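Local coordinates for lysozyme (Meretrix lusoria, PDB 4PJ2), which hydrolyses the beta-1,4-glycosidic bonds of bacterial peptidoglycan and chitin, lysing Gram-positive bacteria as an invertebrate-type lysozyme of glycosyl hydrolase family 22, at residues Leu33-Trp45 with Gly52-Cys64. Sequence-based numbering, arbitrary orientation.
Sequences LSCGYFQIKEAYW and GSSWKSCAASSYC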
ATOM      1  N   LEU D  33     -10.703   5.142  -2.079  1.00 33.69           N
ATOM      2  CA  LEU D  33     -11.767   4.450  -2.788  1.00 32.37           C
ATOM      3  C   LEU D  33     -11.302   3.126  -3.389  1.00 29.29           C
ATOM      4  O   LEU D  33     -10.216   3.037  -3.951  1.00 28.19           O
ATOM      5  CB  LEU D  33     -12.304   5.321  -3.926  1.00 33.51           C
ATOM      6  CG  LEU D  33     -13.270   6.453  -3.594  1.00 34.35           C
ATOM      7  CD1 LEU D  33     -13.574   7.259  -4.846  1.00 34.64           C
ATOM      8  CD2 LEU D  33     -14.549   5.897  -3.003  1.00 33.89           C
ATOM      9  N   SER D  34     -12.142   2.105  -3.249  1.00 28.61           N
ATOM     10  CA  SER D  34     -11.944   0.833  -3.924  0.60 28.58           C
ATOM     11  C   SER D  34     -13.219   0.557  -4.702  1.00 28.18           C
ATOM     12  O   SER D  34     -14.322   0.732  -4.167  1.00 29.10           O
ATOM     13  CB  SER D  34     -11.685  -0.267  -2.903  0.60 29.58           C
ATOM     14  OG  SER D  34     -11.324  -1.476  -3.532  0.60 30.06           O
ATOM     15  N   CYS D  35     -13.079   0.129  -5.950  1.00 27.57           N
ATOM     16  CA  CYS D  35     -14.210   0.094  -6.860  1.00 28.76           C
ATOM     17  C   CYS D  35     -14.490  -1.261  -7.502  1.00 28.01           C
ATOM     18  O   CYS D  35     -13.576  -1.992  -7.891  1.00 27.13           O
ATOM     19  CB  CYS D  35     -13.998   1.132  -7.973  1.00 30.49           C
ATOM     20  SG  CYS D  35     -13.685   2.825  -7.401  1.00 33.98           S
ATOM     21  N   GLY D  36     -15.774  -1.580  -7.631  1.00 27.69           N
ATOM     22  CA  GLY D  36     -16.208  -2.572  -8.599  1.00 26.78           C
ATOM     23  C   GLY D  36     -16.079  -4.027  -8.226  1.00 26.79           C
ATOM     24  O   GLY D  36     -15.850  -4.385  -7.066  1.00 26.16           O
ATOM     25  N   TYR D  37     -16.227  -4.860  -9.255  1.00 26.78           N
ATOM     26  CA  TYR D  37     -16.231  -6.316  -9.135  1.00 27.05           C
ATOM     27  C   TYR D  37     -15.070  -6.875  -8.332  1.00 25.47           C
ATOM     28  O   TYR D  37     -15.237  -7.826  -7.568  1.00 25.88           O
ATOM     29  CB  TYR D  37     -16.158  -6.951 -10.527  1.00 28.16           C
ATOM     30  CG  TYR D  37     -17.396  -6.770 -11.382  1.00 29.59           C
ATOM     31  CD1 TYR D  37     -17.519  -5.688 -12.246  1.00 29.70           C
ATOM     32  CD2 TYR D  37     -18.424  -7.702 -11.348  1.00 30.51           C
ATOM     33  CE1 TYR D  37     -18.650  -5.532 -13.037  1.00 30.83           C
ATOM     34  CE2 TYR D  37     -19.548  -7.552 -12.135  1.00 31.21           C
ATOM     35  CZ  TYR D  37     -19.651  -6.466 -12.975  1.00 31.46           C
ATOM     36  OH  TYR D  37     -20.766  -6.319 -13.762  1.00 33.71           O
ATOM     37  N   PHE D  38     -13.871  -6.317  -8.547  1.00 25.19           N
ATOM     38  CA  PHE D  38     -12.644  -6.836  -7.936  1.00 23.85           C
ATOM     39  C   PHE D  38     -12.100  -5.904  -6.857  1.00 23.40           C
ATOM     40  O   PHE D  38     -11.028  -6.152  -6.314  1.00 23.10           O
ATOM     41  CB  PHE D  38     -11.578  -7.113  -9.009  1.00 23.38           C
ATOM     42  CG  PHE D  38     -11.911  -8.286  -9.882  1.00 23.44           C
ATOM     43  CD1 PHE D  38     -12.659  -8.122 -11.038  1.00 24.65           C
ATOM     44  CD2 PHE D  38     -11.524  -9.566  -9.513  1.00 23.72           C
ATOM     45  CE1 PHE D  38     -12.971  -9.218 -11.837  1.00 25.41           C
ATOM     46  CE2 PHE D  38     -11.838 -10.658 -10.298  1.00 24.28           C
ATOM     47  CZ  PHE D  38     -12.571 -10.486 -11.455  1.00 24.87           C
ATOM     48  N   GLN D  39     -12.835  -4.838  -6.535  1.00 23.05           N
ATOM     49  CA  GLN D  39     -12.429  -3.885  -5.492  1.00 23.09           C
ATOM     50  C   GLN D  39     -10.997  -3.376  -5.742  1.00 23.07           C
ATOM     51  O   GLN D  39     -10.098  -3.512  -4.906  1.00 23.25           O
ATOM     52  CB  GLN D  39     -12.570  -4.530  -4.118  1.00 23.46           C
ATOM     53  CG  GLN D  39     -14.028  -4.722  -3.715  1.00 24.67           C
ATOM     54  CD  GLN D  39     -14.713  -3.397  -3.463  1.00 24.77           C
ATOM     55  OE1 GLN D  39     -14.493  -2.765  -2.429  1.00 24.55           O
ATOM     56  NE2 GLN D  39     -15.511  -2.947  -4.421  1.00 25.68           N
ATOM     57  N   ILE D  40     -10.841  -2.760  -6.904  1.00 22.54           N
ATOM     58  CA  ILE D  40      -9.562  -2.234  -7.382  1.00 22.39           C
ATOM     59  C   ILE D  40      -9.422  -0.779  -6.964  1.00 21.78           C
ATOM     60  O   ILE D  40     -10.361   0.011  -7.118  1.00 23.46           O
ATOM     61  CB  ILE D  40      -9.505  -2.348  -8.930  1.00 23.74           C
ATOM     62  CG1 ILE D  40      -9.316  -3.810  -9.326  1.00 24.37           C
ATOM     63  CG2 ILE D  40      -8.386  -1.485  -9.519  1.00 24.83           C
ATOM     64  CD1 ILE D  40      -9.525  -4.077 -10.808  1.00 25.87           C
ATOM     65  N   LYS D  41      -8.256  -0.431  -6.422  1.00 20.89           N
ATOM     66  CA  LYS D  41      -7.955   0.951  -6.080  1.00 21.66           C
ATOM     67  C   LYS D  41      -7.121   1.596  -7.181  1.00 20.54           C
ATOM     68  O   LYS D  41      -6.626   0.924  -8.085  1.00 20.49           O
ATOM     69  CB  LYS D  41      -7.229   1.024  -4.736  1.00 23.81           C
ATOM     70  CG  LYS D  41      -8.080   0.503  -3.596  1.00 26.68           C
ATOM     71  CD  LYS D  41      -7.426   0.635  -2.238  1.00 28.39           C
ATOM     72  CE  LYS D  41      -6.180  -0.238  -2.176  1.00 28.59           C
ATOM     73  NZ  LYS D  41      -5.654  -0.399  -0.806  1.00 30.76           N
ATOM     74  N   GLU D  42      -6.974   2.908  -7.107  1.00 20.72           N
ATOM     75  CA  GLU D  42      -6.327   3.667  -8.161  1.00 20.60           C
ATOM     76  C   GLU D  42      -4.888   3.200  -8.408  1.00 19.37           C
ATOM     77  O   GLU D  42      -4.460   3.068  -9.548  1.00 19.52           O
ATOM     78  CB  GLU D  42      -6.353   5.160  -7.832  1.00 23.54           C
ATOM     79  CG  GLU D  42      -5.954   6.026  -9.013  1.00 26.23           C
ATOM     80  CD  GLU D  42      -6.135   7.502  -8.747  1.00 29.35           C
ATOM     81  OE1 GLU D  42      -6.363   7.875  -7.578  1.00 30.94           O
ATOM     82  OE2 GLU D  42      -6.051   8.288  -9.714  1.00 30.49           O
ATOM     83  N   ALA D  43      -4.138   2.954  -7.337  1.00 17.76           N
ATOM     84  CA  ALA D  43      -2.747   2.528  -7.466  1.00 18.08           C
ATOM     85  C   ALA D  43      -2.643   1.222  -8.240  1.00 17.28           C
ATOM     86  O   ALA D  43      -1.697   1.001  -9.010  1.00 17.71           O
ATOM     87  CB  ALA D  43      -2.110   2.373  -6.105  1.00 18.55           C
ATOM     88  N   TYR D  44      -3.603   0.336  -7.997  1.00 17.49           N
ATOM     89  CA  TYR D  44      -3.652  -0.965  -8.645  1.00 17.20           C
ATOM     90  C   TYR D  44      -3.898  -0.773 -10.135  1.00 17.45           C
ATOM     91  O   TYR D  44      -3.195  -1.343 -10.964  1.00 18.31           O
ATOM     92  CB  TYR D  44      -4.734  -1.807  -7.991  1.00 17.12           C
ATOM     93  CG  TYR D  44      -4.803  -3.279  -8.350  1.00 16.42           C
ATOM     94  CD1 TYR D  44      -5.255  -3.692  -9.592  1.00 17.81           C
ATOM     95  CD2 TYR D  44      -4.529  -4.252  -7.405  1.00 16.95           C
ATOM     96  CE1 TYR D  44      -5.366  -5.037  -9.901  1.00 17.85           C
ATOM     97  CE2 TYR D  44      -4.644  -5.605  -7.700  1.00 17.09           C
ATOM     98  CZ  TYR D  44      -5.051  -5.987  -8.953  1.00 17.57           C
ATOM     99  OH  TYR D  44      -5.206  -7.317  -9.251  1.00 18.15           O
ATOM    100  N   TRP D  45      -4.870   0.071 -10.469  1.00 18.38           N
ATOM    101  CA  TRP D  45      -5.204   0.354 -11.858  1.00 19.59           C
ATOM    102  C   TRP D  45      -4.044   0.981 -12.614  1.00 19.12           C
ATOM    103  O   TRP D  45      -3.781   0.629 -13.764  1.00 21.24           O
ATOM    104  CB  TRP D  45      -6.436   1.261 -11.943  1.00 20.20           C
ATOM    105  CG  TRP D  45      -6.853   1.542 -13.346  1.00 21.45           C
ATOM    106  CD1 TRP D  45      -7.491   0.691 -14.194  1.00 22.18           C
ATOM    107  CD2 TRP D  45      -6.647   2.756 -14.076  1.00 22.85           C
ATOM    108  NE1 TRP D  45      -7.706   1.301 -15.406  1.00 23.26           N
ATOM    109  CE2 TRP D  45      -7.197   2.570 -15.359  1.00 23.88           C
ATOM    110  CE3 TRP D  45      -6.061   3.986 -13.765  1.00 24.02           C
ATOM    111  CZ2 TRP D  45      -7.172   3.569 -16.333  1.00 24.34           C
ATOM    112  CZ3 TRP D  45      -6.038   4.973 -14.731  1.00 25.08           C
ATOM    113  CH2 TRP D  45      -6.596   4.762 -15.997  1.00 25.42           C
ATOM    114  N   GLY D  52      -8.586   0.592 -20.305  1.00 28.51           N
ATOM    115  CA  GLY D  52      -9.805   1.364 -20.383  1.00 29.54           C
ATOM    116  C   GLY D  52      -9.541   2.856 -20.329  1.00 30.60           C
ATOM    117  O   GLY D  52      -8.402   3.315 -20.442  1.00 31.46           O
ATOM    118  N   SER D  53     -10.612   3.606 -20.117  1.00 30.73           N
ATOM    119  CA  SER D  53     -10.563   5.059 -20.178  0.59 30.89           C
ATOM    120  C   SER D  53     -10.138   5.688 -18.858  1.00 31.39           C
ATOM    121  O   SER D  53      -9.540   6.760 -18.844  1.00 32.45           O
ATOM    122  CB  SER D  53     -11.940   5.587 -20.572  0.59 30.58           C
ATOM    123  OG  SER D  53     -11.909   6.975 -20.856  0.59 30.98           O
ATOM    124  N   SER D  54     -10.459   5.023 -17.752  1.00 31.29           N
ATOM    125  CA  SER D  54     -10.138   5.535 -16.426  1.00 31.34           C
ATOM    126  C   SER D  54     -10.286   4.424 -15.391  1.00 29.82           C
ATOM    127  O   SER D  54     -10.873   3.377 -15.667  1.00 29.03           O
ATOM    128  CB  SER D  54     -11.059   6.702 -16.070  1.00 33.11           C
ATOM    129  OG  SER D  54     -12.399   6.259 -15.951  1.00 33.92           O
ATOM    130  N   TRP D  55      -9.752   4.670 -14.200  1.00 29.36           N
ATOM    131  CA  TRP D  55      -9.796   3.707 -13.112  1.00 28.75           C
ATOM    132  C   TRP D  55     -11.236   3.280 -12.776  1.00 28.77           C
ATOM    133  O   TRP D  55     -11.564   2.093 -12.784  1.00 27.95           O
ATOM    134  CB  TRP D  55      -9.084   4.325 -11.912  1.00 28.85           C
ATOM    135  CG  TRP D  55      -9.471   3.819 -10.582  1.00 27.95           C
ATOM    136  CD1 TRP D  55      -9.694   2.525 -10.206  1.00 27.82           C
ATOM    137  CD2 TRP D  55      -9.673   4.616  -9.424  1.00 27.75           C
ATOM    138  NE1 TRP D  55     -10.026   2.475  -8.874  1.00 27.44           N
ATOM    139  CE2 TRP D  55     -10.020   3.750  -8.372  1.00 27.79           C
ATOM    140  CE3 TRP D  55      -9.587   5.986  -9.171  1.00 28.51           C
ATOM    141  CZ2 TRP D  55     -10.284   4.212  -7.086  1.00 29.11           C
ATOM    142  CZ3 TRP D  55      -9.855   6.440  -7.901  1.00 29.12           C
ATOM    143  CH2 TRP D  55     -10.197   5.556  -6.872  1.00 29.44           C
ATOM    144  N   LYS D  56     -12.105   4.243 -12.493  1.00 29.83           N
ATOM    145  CA  LYS D  56     -13.455   3.914 -12.033  1.00 31.00           C
ATOM    146  C   LYS D  56     -14.305   3.261 -13.121  1.00 30.99           C
ATOM    147  O   LYS D  56     -15.106   2.367 -12.839  1.00 31.59           O
ATOM    148  CB  LYS D  56     -14.141   5.155 -11.473  1.00 31.41           C
ATOM    149  CG  LYS D  56     -13.452   5.676 -10.229  1.00 32.06           C
ATOM    150  CD  LYS D  56     -14.085   6.953  -9.721  1.00 33.43           C
ATOM    151  CE  LYS D  56     -13.388   7.447  -8.464  1.00 34.12           C
ATOM    152  NZ  LYS D  56     -13.859   8.793  -8.056  1.00 35.17           N
ATOM    153  N   SER D  57     -14.131   3.698 -14.361  1.00 30.49           N
ATOM    154  CA  SER D  57     -14.859   3.084 -15.459  0.54 30.93           C
ATOM    155  C   SER D  57     -14.372   1.658 -15.710  1.00 30.38           C
ATOM    156  O   SER D  57     -15.173   0.767 -15.971  1.00 31.04           O
ATOM    157  CB  SER D  57     -14.763   3.929 -16.731  0.54 31.86           C
ATOM    158  OG  SER D  57     -13.429   4.099 -17.156  0.54 32.73           O
ATOM    159  N   CYS D  58     -13.068   1.433 -15.611  1.00 29.25           N
ATOM    160  CA  CYS D  58     -12.523   0.099 -15.804  1.00 28.90           C
ATOM    161  C   CYS D  58     -13.023  -0.833 -14.708  1.00 28.60           C
ATOM    162  O   CYS D  58     -13.434  -1.967 -14.975  1.00 28.58           O
ATOM    163  CB  CYS D  58     -10.996   0.157 -15.792  1.00 29.47           C
ATOM    164  SG  CYS D  58     -10.216  -1.401 -16.156  1.00 30.78           S
ATOM    165  N   ALA D  59     -12.993  -0.338 -13.471  1.00 29.22           N
ATOM    166  CA  ALA D  59     -13.360  -1.145 -12.315  1.00 29.66           C
ATOM    167  C   ALA D  59     -14.824  -1.604 -12.378  1.00 29.73           C
ATOM    168  O   ALA D  59     -15.174  -2.652 -11.832  1.00 30.83           O
ATOM    169  CB  ALA D  59     -13.096  -0.374 -11.033  1.00 29.79           C
ATOM    170  N   ALA D  60     -15.664  -0.837 -13.064  1.00 30.45           N
ATOM    171  CA  ALA D  60     -17.090  -1.141 -13.162  1.00 31.69           C
ATOM    172  C   ALA D  60     -17.418  -2.125 -14.298  1.00 32.26           C
ATOM    173  O   ALA D  60     -18.568  -2.549 -14.437  1.00 33.44           O
ATOM    174  CB  ALA D  60     -17.886   0.147 -13.331  1.00 32.84           C
ATOM    175  N   SER D  61     -16.414  -2.476 -15.100  1.00 32.24           N
ATOM    176  CA  SER D  61     -16.566  -3.438 -16.190  1.00 32.06           C
ATOM    177  C   SER D  61     -15.936  -4.760 -15.790  1.00 31.25           C
ATOM    178  O   SER D  61     -14.771  -4.791 -15.416  1.00 30.95           O
ATOM    179  CB  SER D  61     -15.883  -2.911 -17.454  1.00 32.46           C
ATOM    180  OG  SER D  61     -15.634  -3.962 -18.373  1.00 33.04           O
ATOM    181  N   SER D  62     -16.691  -5.846 -15.861  1.00 31.24           N
ATOM    182  CA  SER D  62     -16.172  -7.162 -15.501  0.62 31.05           C
ATOM    183  C   SER D  62     -14.951  -7.481 -16.354  1.00 30.85           C
ATOM    184  O   SER D  62     -13.938  -7.965 -15.844  1.00 29.99           O
ATOM    185  CB  SER D  62     -17.241  -8.247 -15.684  0.62 30.82           C
ATOM    186  OG  SER D  62     -16.779  -9.504 -15.202  0.62 30.36           O
ATOM    187  N   TYR D  63     -15.043  -7.197 -17.651  1.00 31.32           N
ATOM    188  CA  TYR D  63     -13.937  -7.450 -18.561  1.00 30.72           C
ATOM    189  C   TYR D  63     -12.722  -6.582 -18.257  1.00 29.17           C
ATOM    190  O   TYR D  63     -11.619  -7.097 -18.068  1.00 28.56           O
ATOM    191  CB  TYR D  63     -14.355  -7.238 -20.018  1.00 32.40           C
ATOM    192  CG  TYR D  63     -13.185  -7.416 -20.949  1.00 34.20           C
ATOM    193  CD1 TYR D  63     -12.737  -8.683 -21.289  1.00 35.63           C
ATOM    194  CD2 TYR D  63     -12.491  -6.317 -21.446  1.00 35.17           C
ATOM    195  CE1 TYR D  63     -11.650  -8.856 -22.120  1.00 36.33           C
ATOM    196  CE2 TYR D  63     -11.398  -6.479 -22.277  1.00 35.94           C
ATOM    197  CZ  TYR D  63     -10.984  -7.751 -22.611  1.00 37.23           C
ATOM    198  OH  TYR D  63      -9.901  -7.921 -23.442  1.00 38.73           O
ATOM    199  N   CYS D  64     -12.900  -5.268 -18.231  1.00 28.28           N
ATOM    200  CA  CYS D  64     -11.760  -4.392 -18.002  1.00 27.93           C
ATOM    201  C   CYS D  64     -11.135  -4.648 -16.640  1.00 25.51           C
ATOM    202  O   CYS D  64      -9.908  -4.688 -16.517  1.00 25.25           O
ATOM    203  CB  CYS D  64     -12.152  -2.926 -18.114  1.00 29.24           C
ATOM    204  SG  CYS D  64     -10.738  -1.832 -18.110  1.00 30.25           S
TER
HETATM  205  O   HOH W   1     -13.299  -4.015 -10.006  1.00 28.05           O
HETATM  206  O   HOH W   2     -19.602  -5.590 -16.493  1.00 37.80           O
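The indole of Trp-55 lies edge-on to strand 33-35 and flat against the start of helix 42-47. Its NE1 donates almost straight (170°) to Ile-40 O at 3.0 Å, arriving from above the carbonyl plane; Cys-35 N reaches the same oxygen from the opposite face, so one acceptor serves both the hairpin and the indole. Over one face of the six-membered ring sits Glu-42 CB, 3.6 Å from the centroid in a CH-pi contact, and the extended side chain carries its carboxylate out over the rim, nearly parallel to the ring. Lys-56 CG covers part of the other face, while Leu-33 O lies at the ring edge, 3.3 Å from Trp-55 CZ2, and Cys-35 SG approaches CZ2 obliquely at 3.7 Å.

A chi1 of -178° swings the Trp-45 ring away from its own backbone N and under Ser-54 and Trp-55: Trp-55 CA lies over its five-membered ring, 3.5 Å from the centroid, and Cys-58 CB touches NE1, whose proton goes to Pro-51 O. Small residues suit the hairpin end: Ala-59 CB fits against Cys-35 CB at 3.5 Å, and Gly-36 passes beside Ala-59 O, where a side chain would clash. Nearby, Ser-62 CB lies over one face of Tyr-37, a CH-pi contact. This tryptophan-rich packing joins the G1-bulged beta-hairpin and the substrate-binding stretch Lys-41 to Asp-47, which includes Glu-42 and Trp-45, to helix 55-59, itself tied to helix 62-76 by the Cys-58 to Cys-64 disulfide, in this type-I lysozyme fold.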